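Local coordinates for protein lysozyme, putative (PDB 2WAG) that probably cleaves bacterial cell-wall peptidoglycan as a family 25 glycoside hydrolase (lysozyme), with a proposed neighbouring-group mechanism that retains anomeric configuration, at residues 27-30 with 31-34; 58-61 with 62-66; 144-147 with 148-151. All blocks are in the same frame, centred on the assembly; numbering follows the deposited sequence.

Interaction 1: residues 27-30 with 31-34; sequences DIDW and RELE
Asp29 reaches along its own chain to the first turn of the helix and receives Glu32 N on OD1, at 3.1 Å. Its CG lies anti to the backbone N (chi1 -179°), which carries the carboxylate to the amide of Glu32. The amide approaches from above the carboxylate plane, about 68° out of it. CG of Asp29 also rests on CB of Glu32, 3.5 Å away. Both acids turn to Tyr194: OD2 of Asp29 bonds its OH and OE2 of Glu32 its N. This shared partner probably eases the closeness of the two charges. Asp29 is thus the N-cap of helix 30-34, which follows the loop after strand 17-21 of the barrel. Its O is bound by Leu33 N at 3.2 Å; Glu34 N follows on Trp30 O at 2.9 Å. The guanidinium of Arg31 stands across Asp29, with the two planes 64° apart. NE and OD1 form a salt bridge at 3.1 Å whose hydrogen bond is weak. This detail is doubtful, since Arg31 has two conformers and the modelled CG crowds the same oxygen. On the buried side, CD1 of Leu33 comes obliquely to the indole, 3.9 Å from Trp30 CZ3. In the modelled conformer of Ile28, CG2 meets Leu33 CD1 at 3.6 Å and sits over the centre of one indole face. Trp30 NE1 is bonded to Asn59 OD1 on helix 56-64.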
ATOM      1  N   ASP A  27      -2.883  -1.099 -18.291  1.00 13.87           N
ATOM      2  CA  ASP A  27      -2.645  -1.972 -19.434  0.50 14.75           C
ATOM      3  C   ASP A  27      -1.375  -2.786 -19.191  1.00 14.96           C
ATOM      4  O   ASP A  27      -0.275  -2.239 -19.142  1.00 17.68           O
ATOM      5  CB  ASP A  27      -2.492  -1.098 -20.687  0.50 15.73           C
ATOM      6  CG  ASP A  27      -2.568  -1.890 -21.978  0.50 17.09           C
ATOM      7  OD1 ASP A  27      -2.820  -3.109 -21.946  0.50 19.42           O
ATOM      8  OD2 ASP A  27      -2.386  -1.277 -23.053  0.50 19.39           O
ATOM      9  N   ILE A  28      -1.528  -4.090 -19.051  1.00 13.41           N
ATOM     10  CA  ILE A  28      -0.397  -4.947 -18.765  0.50 13.17           C
ATOM     11  C   ILE A  28       0.098  -5.637 -20.020  1.00 13.15           C
ATOM     12  O   ILE A  28      -0.688  -6.182 -20.799  1.00 13.37           O
ATOM     13  CB  ILE A  28      -0.782  -6.000 -17.734  0.50 12.61           C
ATOM     14  CG1 ILE A  28      -1.092  -5.331 -16.396  0.50 13.45           C
ATOM     15  CG2 ILE A  28       0.316  -7.044 -17.596  0.50 12.29           C
ATOM     16  CD1 ILE A  28      -1.942  -6.180 -15.526  0.50 13.64           C
ATOM     17  N   ASP A  29       1.413  -5.594 -20.217  1.00 13.25           N
ATOM     18  CA  ASP A  29       2.046  -6.304 -21.308  1.00 13.43           C
ATOM     19  C   ASP A  29       2.431  -7.674 -20.742  1.00 12.20           C
ATOM     20  O   ASP A  29       3.473  -7.831 -20.096  1.00 12.03           O
ATOM     21  CB  ASP A  29       3.289  -5.543 -21.778  1.00 14.57           C
ATOM     22  CG  ASP A  29       3.990  -6.220 -22.950  1.00 17.92           C
ATOM     23  OD1 ASP A  29       3.780  -7.421 -23.189  1.00 19.09           O
ATOM     24  OD2 ASP A  29       4.760  -5.525 -23.655  1.00 23.63           O
ATOM     25  N   TRP A  30       1.571  -8.659 -20.960  1.00 11.30           N
ATOM     26  CA  TRP A  30       1.760  -9.968 -20.339  1.00 10.38           C
ATOM     27  C   TRP A  30       2.989 -10.680 -20.875  1.00 10.80           C
ATOM     28  O   TRP A  30       3.683 -11.375 -20.128  1.00 11.05           O
ATOM     29  CB  TRP A  30       0.494 -10.830 -20.506  1.00 11.18           C
ATOM     30  CG  TRP A  30      -0.606 -10.300 -19.633  1.00 10.34           C
ATOM     31  CD1 TRP A  30      -1.636  -9.475 -19.986  1.00 12.11           C
ATOM     32  CD2 TRP A  30      -0.719 -10.501 -18.225  1.00 10.04           C
ATOM     33  NE1 TRP A  30      -2.400  -9.174 -18.874  1.00 11.86           N
ATOM     34  CE2 TRP A  30      -1.859  -9.802 -17.784  1.00 10.56           C
ATOM     35  CE3 TRP A  30       0.041 -11.209 -17.293  1.00 11.30           C
ATOM     36  CZ2 TRP A  30      -2.252  -9.788 -16.439  1.00 10.57           C
ATOM     37  CZ3 TRP A  30      -0.350 -11.195 -15.963  1.00 11.59           C
ATOM     38  CH2 TRP A  30      -1.483 -10.494 -15.548  1.00 12.30           C
ATOM     39  N   ARG A  31       3.295 -10.483 -22.152  1.00 12.04           N
ATOM     40  CA  ARG A  31       4.498 -11.093 -22.705  0.50 12.21           C
ATOM     41  C   ARG A  31       5.759 -10.541 -22.030  1.00 11.88           C
ATOM     42  O   ARG A  31       6.735 -11.262 -21.825  1.00 11.63           O
ATOM     43  CB  ARG A  31       4.557 -10.930 -24.230  0.50 13.25           C
ATOM     44  CG  ARG A  31       3.819  -9.715 -24.789  0.50 16.78           C
ATOM     45  CD  ARG A  31       2.308  -9.963 -25.028  0.50 20.01           C
ATOM     46  NE  ARG A  31       1.448  -9.269 -24.070  0.50 19.41           N
ATOM     47  CZ  ARG A  31       0.120  -9.131 -24.182  1.00 19.32           C
ATOM     48  NH1 ARG A  31      -0.540  -9.692 -25.191  1.00 26.77           N
ATOM     49  NH2 ARG A  31      -0.554  -8.490 -23.241  1.00 17.99           N
ATOM     50  N   GLU A  32       5.738  -9.261 -21.676  1.00 11.42           N
ATOM     51  CA  GLU A  32       6.867  -8.662 -20.992  1.00 11.61           C
ATOM     52  C   GLU A  32       7.032  -9.186 -19.570  1.00 10.79           C
ATOM     53  O   GLU A  32       8.159  -9.407 -19.098  1.00 11.18           O
ATOM     54  CB  GLU A  32       6.770  -7.141 -21.006  1.00 13.41           C
ATOM     55  CG  GLU A  32       8.104  -6.471 -20.726  1.00 16.37           C
ATOM     56  CD  GLU A  32       9.161  -6.687 -21.823  1.00 20.16           C
ATOM     57  OE1 GLU A  32       8.844  -7.156 -22.929  1.00 22.22           O
ATOM     58  OE2 GLU A  32      10.343  -6.388 -21.564  1.00 25.53           O
ATOM     59  N   LEU A  33       5.915  -9.419 -18.873  1.00 10.27           N
ATOM     60  CA  LEU A  33       6.012 -10.061 -17.550  1.00 10.10           C
ATOM     61  C   LEU A  33       6.564 -11.473 -17.656  1.00  9.85           C
ATOM     62  O   LEU A  33       7.382 -11.909 -16.827  1.00 10.03           O
ATOM     63  CB  LEU A  33       4.669 -10.069 -16.801  1.00 10.15           C
ATOM     64  CG  LEU A  33       4.156  -8.707 -16.330  1.00 10.77           C
ATOM     65  CD1 LEU A  33       2.752  -8.845 -15.714  1.00 10.86           C
ATOM     66  CD2 LEU A  33       5.119  -8.065 -15.338  1.00 12.20           C
ATOM     67  N   GLU A  34       6.101 -12.206 -18.662  1.00  9.57           N
ATOM     68  CA  GLU A  34       6.597 -13.556 -18.879  1.00  9.79           C
ATOM     69  C   GLU A  34       8.125 -13.554 -19.077  1.00  9.33           C
ATOM     70  O   GLU A  34       8.827 -14.413 -18.558  1.00  9.93           O
ATOM     71  CB  GLU A  34       5.881 -14.175 -20.078  1.00 10.32           C
ATOM     72  CG  GLU A  34       6.358 -15.562 -20.440  1.00 12.59           C
ATOM     73  CD  GLU A  34       5.574 -16.160 -21.577  1.00 13.77           C
ATOM     74  OE1 GLU A  34       5.303 -15.468 -22.572  1.00 15.53           O
ATOM     75  OE2 GLU A  34       5.207 -17.341 -21.449  1.00 20.10           O
TER

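Interaction 2: residues 58-61 with 62-66; sequences KNWT and NANKT
CG of Trp60 is anti to its backbone N (chi1 -179°) and CG of Asn64 lies beside its own N (chi1 -81°); together these put the amide over the indole. The indole stands out from the helix, tipped slightly toward its C-terminal end, and the amide of Asn64 is carried over one of its faces. Ring and amide planes stand 63° apart, so this is not a flat stack. CB of Asn64 is also pressed against Trp60 O, 3.3 Å away.

Two more i to i+4 pairs lie on other sides of the helix. Thr61 and Lys65 run side by side in the same direction, with CG2 of Thr61 3.9 Å from CE of Lys65. Thr61 OG1 turns back to Ser57 O. Lys58 and Asn62 cross at a slant, and ND2 of Asn62 comes within 3.6 Å of Lys58 CG.

The backbone bonds are those of an alpha-helix. Asn62 N binds Lys58 O at 2.9 Å, and Ala63 N binds Asn59 O at 2.8 Å. Lys65 N to Thr61 O is longer, 3.3 Å, and weak. Ala63 O then accepts both the N and the OG1 of Thr66, the latter at 2.7 Å, so Ala63 O is held by two donors. The same hydroxyl bonds Met68 N.

Trp60 meets the ring of Phe56 one turn earlier and packs on Val70 of strand 69-75. Ala63 faces Val70 too, and also Ile43 of strand 40-47, while Asn62 turns to helix 30-34.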
ATOM      1  N   LYS A  58      -9.980  -8.842 -20.477  1.00 12.09           N
ATOM      2  CA  LYS A  58      -8.777  -8.581 -21.269  1.00 13.04           C
ATOM      3  C   LYS A  58      -7.553  -9.254 -20.643  1.00 12.02           C
ATOM      4  O   LYS A  58      -6.757  -9.898 -21.338  1.00 12.34           O
ATOM      5  CB  LYS A  58      -8.570  -7.065 -21.418  1.00 15.69           C
ATOM      6  CG  LYS A  58      -7.207  -6.636 -21.958  1.00 19.48           C
ATOM      7  CD  LYS A  58      -7.085  -5.115 -22.116  1.00 25.30           C
ATOM      8  CE  LYS A  58      -7.023  -4.393 -20.776  1.00 28.12           C
ATOM      9  NZ  LYS A  58      -6.260  -3.112 -20.906  1.00 31.70           N
ATOM     10  N   ASN A  59      -7.394  -9.104 -19.325  1.00 10.74           N
ATOM     11  CA  ASN A  59      -6.247  -9.707 -18.662  1.00 10.31           C
ATOM     12  C   ASN A  59      -6.287 -11.226 -18.741  1.00  9.57           C
ATOM     13  O   ASN A  59      -5.266 -11.878 -18.970  1.00 10.23           O
ATOM     14  CB  ASN A  59      -6.165  -9.275 -17.205  1.00 10.30           C
ATOM     15  CG  ASN A  59      -5.559  -7.889 -17.032  1.00  9.84           C
ATOM     16  OD1 ASN A  59      -4.701  -7.471 -17.818  1.00 11.66           O
ATOM     17  ND2 ASN A  59      -5.994  -7.178 -15.994  1.00  9.97           N
ATOM     18  N   TRP A  60      -7.470 -11.800 -18.534  1.00 10.63           N
ATOM     19  CA  TRP A  60      -7.584 -13.251 -18.598  1.00 10.79           C
ATOM     20  C   TRP A  60      -7.185 -13.766 -19.975  1.00 11.76           C
ATOM     21  O   TRP A  60      -6.390 -14.697 -20.100  1.00 12.15           O
ATOM     22  CB  TRP A  60      -9.020 -13.656 -18.270  1.00 11.12           C
ATOM     23  CG  TRP A  60      -9.278 -15.131 -18.286  1.00 11.16           C
ATOM     24  CD1 TRP A  60      -9.856 -15.845 -19.291  1.00 13.59           C
ATOM     25  CD2 TRP A  60      -9.004 -16.064 -17.233  1.00 11.94           C
ATOM     26  NE1 TRP A  60      -9.946 -17.166 -18.942  1.00 14.21           N
ATOM     27  CE2 TRP A  60      -9.441 -17.333 -17.678  1.00 12.86           C
ATOM     28  CE3 TRP A  60      -8.426 -15.955 -15.964  1.00 13.38           C
ATOM     29  CZ2 TRP A  60      -9.311 -18.490 -16.901  1.00 15.80           C
ATOM     30  CZ3 TRP A  60      -8.302 -17.104 -15.183  1.00 14.72           C
ATOM     31  CH2 TRP A  60      -8.743 -18.357 -15.655  1.00 16.53           C
ATOM     32  N   THR A  61      -7.720 -13.139 -21.009  1.00 12.32           N
ATOM     33  CA  THR A  61      -7.408 -13.573 -22.364  1.00 13.98           C
ATOM     34  C   THR A  61      -5.908 -13.418 -22.629  1.00 13.33           C
ATOM     35  O   THR A  61      -5.247 -14.337 -23.115  1.00 13.79           O
ATOM     36  CB  THR A  61      -8.189 -12.744 -23.377  1.00 14.57           C
ATOM     37  OG1 THR A  61      -9.591 -12.976 -23.179  1.00 17.01           O
ATOM     38  CG2 THR A  61      -7.785 -13.128 -24.799  1.00 16.63           C
ATOM     39  N   ASN A  62      -5.353 -12.260 -22.304  1.00 12.59           N
ATOM     40  CA  ASN A  62      -3.963 -12.007 -22.693  1.00 12.75           C
ATOM     41  C   ASN A  62      -2.990 -12.834 -21.868  1.00 11.95           C
ATOM     42  O   ASN A  62      -2.002 -13.364 -22.400  1.00 12.70           O
ATOM     43  CB  ASN A  62      -3.619 -10.524 -22.593  1.00 13.25           C
ATOM     44  CG  ASN A  62      -4.353  -9.688 -23.636  1.00 14.99           C
ATOM     45  OD1 ASN A  62      -4.856 -10.234 -24.621  1.00 18.45           O
ATOM     46  ND2 ASN A  62      -4.414  -8.372 -23.432  1.00 17.26           N
ATOM     47  N   ALA A  63      -3.255 -12.976 -20.569  1.00 11.19           N
ATOM     48  CA  ALA A  63      -2.328 -13.743 -19.749  1.00 11.03           C
ATOM     49  C   ALA A  63      -2.330 -15.207 -20.170  1.00 11.23           C
ATOM     50  O   ALA A  63      -1.306 -15.868 -20.181  1.00 11.55           O
ATOM     51  CB  ALA A  63      -2.672 -13.599 -18.268  1.00 10.80           C
ATOM     52  N   ASN A  64      -3.496 -15.713 -20.552  1.00 11.80           N
ATOM     53  CA  ASN A  64      -3.608 -17.117 -20.945  1.00 12.12           C
ATOM     54  C   ASN A  64      -2.944 -17.429 -22.281  1.00 13.53           C
ATOM     55  O   ASN A  64      -2.718 -18.601 -22.579  1.00 15.16           O
ATOM     56  CB  ASN A  64      -5.071 -17.599 -20.919  1.00 12.62           C
ATOM     57  CG  ASN A  64      -5.526 -17.956 -19.518  1.00 12.03           C
ATOM     58  OD1 ASN A  64      -6.312 -17.228 -18.886  1.00 17.24           O
ATOM     59  ND2 ASN A  64      -5.023 -19.040 -19.011  1.00 14.44           N
ATOM     60  N   LYS A  65      -2.626 -16.398 -23.064  1.00 13.96           N
ATOM     61  CA  LYS A  65      -1.862 -16.610 -24.314  1.00 14.70           C
ATOM     62  C   LYS A  65      -0.390 -16.905 -24.040  1.00 14.19           C
ATOM     63  O   LYS A  65       0.322 -17.408 -24.918  1.00 15.92           O
ATOM     64  CB  LYS A  65      -1.980 -15.411 -25.256  1.00 15.26           C
ATOM     65  CG  LYS A  65      -3.353 -15.266 -25.887  1.00 18.61           C
ATOM     66  CD  LYS A  65      -3.471 -14.001 -26.720  1.00 25.02           C
ATOM     67  CE  LYS A  65      -4.897 -13.851 -27.246  1.00 27.87           C
ATOM     68  NZ  LYS A  65      -5.035 -12.814 -28.305  1.00 31.64           N
ATOM     69  N   THR A  66       0.079 -16.557 -22.845  1.00 13.02           N
ATOM     70  CA  THR A  66       1.464 -16.821 -22.463  1.00 12.32           C
ATOM     71  C   THR A  66       1.588 -18.237 -21.903  1.00 12.35           C
ATOM     72  O   THR A  66       0.593 -18.979 -21.832  1.00 14.08           O
ATOM     73  CB  THR A  66       1.972 -15.810 -21.390  1.00 11.55           C
ATOM     74  OG1 THR A  66       1.415 -16.132 -20.109  1.00 11.06           O
ATOM     75  CG2 THR A  66       1.650 -14.346 -21.768  1.00 13.03           C
TER

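Interaction 3: residues 144-147 with 148-151; sequences YATQ and EAYD
From Ala145 to Gln147 the chain passes from extended strand to helix, psi changing from 166° at Thr146 to -46° at Gln147, so that Thr146 O points along the new helix and accepts Tyr150 N at 2.8 Å. Asp151 N follows on Gln147 O at 2.9 Å.

Thr146 is the N-cap. Its OG1 sits between the backbone N and the carbonyl carbon (chi1 58°) and faces Ala149. There it takes Ala149 N in a weak bond of 3.3 Å and touches the methyl CB of Ala149 at 3.4 Å. Ala145 adds an apolar contact just before the turn, its CB 4.1 Å from CB of Tyr150. The Tyr150 side chain then leaves the contact, with OH bonded to Asp176 OD1, and lies near the magnesium ion of the site at Ile154 and Ala157. Asp151 folds back along the helix, its CG 3.3 Å from Gln147 O, while its OD1 bonds Ser175 OG.

This is the strand-to-helix junction of a beta-alpha-beta unit, strand 142-145, helix 147-154 and strand 162-166. It lies at the C-terminal end of a barrel strand, the end where TIM-barrel enzymes generally carry their active sites. Thr146 touches Glu107, in the loop after strand 103-106.

Glu148, salt-bridged to Lys113, places its negative charge in the first helical turn. An acidic group so near the positive end of the helix dipole is probably stabilised by it, while the neutral threonine cap serves the backbone amide directly.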
ATOM      1  N   TYR A 144      -6.599 -15.635   0.247  1.00  6.34           N
ATOM      2  CA  TYR A 144      -5.616 -14.578   0.468  1.00  6.15           C
ATOM      3  C   TYR A 144      -6.093 -13.748   1.635  1.00  6.34           C
ATOM      4  O   TYR A 144      -7.286 -13.421   1.721  1.00  7.20           O
ATOM      5  CB  TYR A 144      -5.522 -13.685  -0.762  1.00  6.56           C
ATOM      6  CG  TYR A 144      -4.737 -12.406  -0.518  1.00  6.58           C
ATOM      7  CD1 TYR A 144      -3.361 -12.337  -0.754  1.00  7.47           C
ATOM      8  CD2 TYR A 144      -5.390 -11.259  -0.045  1.00  6.51           C
ATOM      9  CE1 TYR A 144      -2.659 -11.147  -0.534  1.00  7.69           C
ATOM     10  CE2 TYR A 144      -4.696 -10.077   0.199  1.00  6.83           C
ATOM     11  CZ  TYR A 144      -3.339 -10.018  -0.067  1.00  6.97           C
ATOM     12  OH  TYR A 144      -2.678  -8.824   0.129  1.00  8.70           O
ATOM     13  N   ALA A 145      -5.184 -13.379   2.480  1.00  6.59           N
ATOM     14  CA  ALA A 145      -5.497 -12.488   3.599  1.00  7.07           C
ATOM     15  C   ALA A 145      -4.326 -11.621   3.993  1.00  7.44           C
ATOM     16  O   ALA A 145      -3.228 -12.016   3.813  1.00  7.87           O
ATOM     17  CB  ALA A 145      -5.952 -13.291   4.820  1.00  8.30           C
ATOM     18  N   THR A 146      -4.648 -10.467   4.559  1.00  7.94           N
ATOM     19  CA  THR A 146      -3.655  -9.685   5.285  1.00  8.75           C
ATOM     20  C   THR A 146      -3.473 -10.294   6.687  1.00  8.65           C
ATOM     21  O   THR A 146      -4.296 -11.110   7.152  1.00  9.71           O
ATOM     22  CB  THR A 146      -4.140  -8.246   5.429  1.00  8.04           C
ATOM     23  OG1 THR A 146      -5.403  -8.284   6.106  1.00  9.47           O
ATOM     24  CG2 THR A 146      -4.273  -7.568   4.055  1.00 10.34           C
ATOM     25  N   GLN A 147      -2.414  -9.899   7.385  1.00  9.06           N
ATOM     26  CA  GLN A 147      -2.180 -10.386   8.735  0.50 10.04           C
ATOM     27  C   GLN A 147      -3.378 -10.137   9.653  1.00 10.17           C
ATOM     28  O   GLN A 147      -3.799 -11.028  10.389  1.00 10.46           O
ATOM     29  CB  GLN A 147      -0.911  -9.743   9.315  0.50 10.95           C
ATOM     30  CG  GLN A 147      -0.480 -10.307  10.675  0.50 14.20           C
ATOM     31  CD  GLN A 147       0.601  -9.465  11.347  0.50 18.34           C
ATOM     32  OE1 GLN A 147       0.540  -8.236  11.347  0.50 20.79           O
ATOM     33  NE2 GLN A 147       1.585 -10.127  11.930  0.50 21.17           N
ATOM     34  N   GLU A 148      -3.919  -8.927   9.610  1.00 10.04           N
ATOM     35  CA  GLU A 148      -5.024  -8.606  10.514  1.00 11.16           C
ATOM     36  C   GLU A 148      -6.273  -9.428  10.197  1.00 10.27           C
ATOM     37  O   GLU A 148      -6.948  -9.923  11.113  1.00 11.26           O
ATOM     38  CB  GLU A 148      -5.310  -7.096  10.492  1.00 12.35           C
ATOM     39  CG  GLU A 148      -4.175  -6.295  11.138  1.00 16.98           C
ATOM     40  CD  GLU A 148      -4.441  -4.828  11.217  1.00 23.23           C
ATOM     41  OE1 GLU A 148      -5.152  -4.296  10.335  1.00 25.23           O
ATOM     42  OE2 GLU A 148      -3.918  -4.195  12.168  1.00 28.70           O
ATOM     43  N   ALA A 149      -6.589  -9.576   8.912  1.00  9.81           N
ATOM     44  CA  ALA A 149      -7.744 -10.378   8.544  1.00  9.34           C
ATOM     45  C   ALA A 149      -7.502 -11.858   8.847  1.00  8.99           C
ATOM     46  O   ALA A 149      -8.417 -12.567   9.287  1.00  9.86           O
ATOM     47  CB  ALA A 149      -8.119 -10.141   7.076  1.00 10.09           C
ATOM     48  N   TYR A 150      -6.281 -12.333   8.614  1.00  8.82           N
ATOM     49  CA  TYR A 150      -5.966 -13.704   8.937  1.00  8.86           C
ATOM     50  C   TYR A 150      -6.188 -13.927  10.433  1.00  9.35           C
ATOM     51  O   TYR A 150      -6.864 -14.882  10.844  1.00 10.01           O
ATOM     52  CB  TYR A 150      -4.515 -14.026   8.559  1.00  9.30           C
ATOM     53  CG  TYR A 150      -4.180 -15.481   8.787  1.00  8.76           C
ATOM     54  CD1 TYR A 150      -4.424 -16.420   7.788  1.00  9.37           C
ATOM     55  CD2 TYR A 150      -3.648 -15.934   9.998  1.00  9.18           C
ATOM     56  CE1 TYR A 150      -4.149 -17.762   7.984  1.00  8.68           C
ATOM     57  CE2 TYR A 150      -3.354 -17.278  10.200  1.00  9.14           C
ATOM     58  CZ  TYR A 150      -3.624 -18.196   9.190  1.00  8.46           C
ATOM     59  OH  TYR A 150      -3.330 -19.526   9.382  1.00 10.53           O
ATOM     60  N   ASP A 151      -5.628 -13.059  11.265  1.00 10.11           N
ATOM     61  CA  ASP A 151      -5.701 -13.298  12.708  1.00 10.88           C
ATOM     62  C   ASP A 151      -7.135 -13.271  13.231  1.00 11.87           C
ATOM     63  O   ASP A 151      -7.466 -14.001  14.160  1.00 13.79           O
ATOM     64  CB  ASP A 151      -4.821 -12.297  13.455  1.00 11.25           C
ATOM     65  CG  ASP A 151      -3.339 -12.571  13.262  1.00 12.27           C
ATOM     66  OD1 ASP A 151      -2.968 -13.646  12.735  1.00 13.03           O
ATOM     67  OD2 ASP A 151      -2.547 -11.695  13.667  1.00 15.62           O
TER

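The contacts follow one another along the chain within the family 25 barrel, and each is local to a helix or its start. Interactions 1 and 2 are neighbours, centres about 9 Å apart, on the same side of the chain's centre. Helices 30-34 and 56-64 touch there, with CD1 of Trp30 3.4 Å from CB of Asn62. Interaction 3 lies across the barrel, its centre about 29 Å from each of the others. It runs from the end of strand 142-145 of the same curled sheet into helix 147-154. Interactions 1 and 2 thus join two helices outside the barrel, against parallel strands 17-21, 40-47 and 69-75. Interaction 3 lies at a strand end, where TIM barrels generally have their active sites.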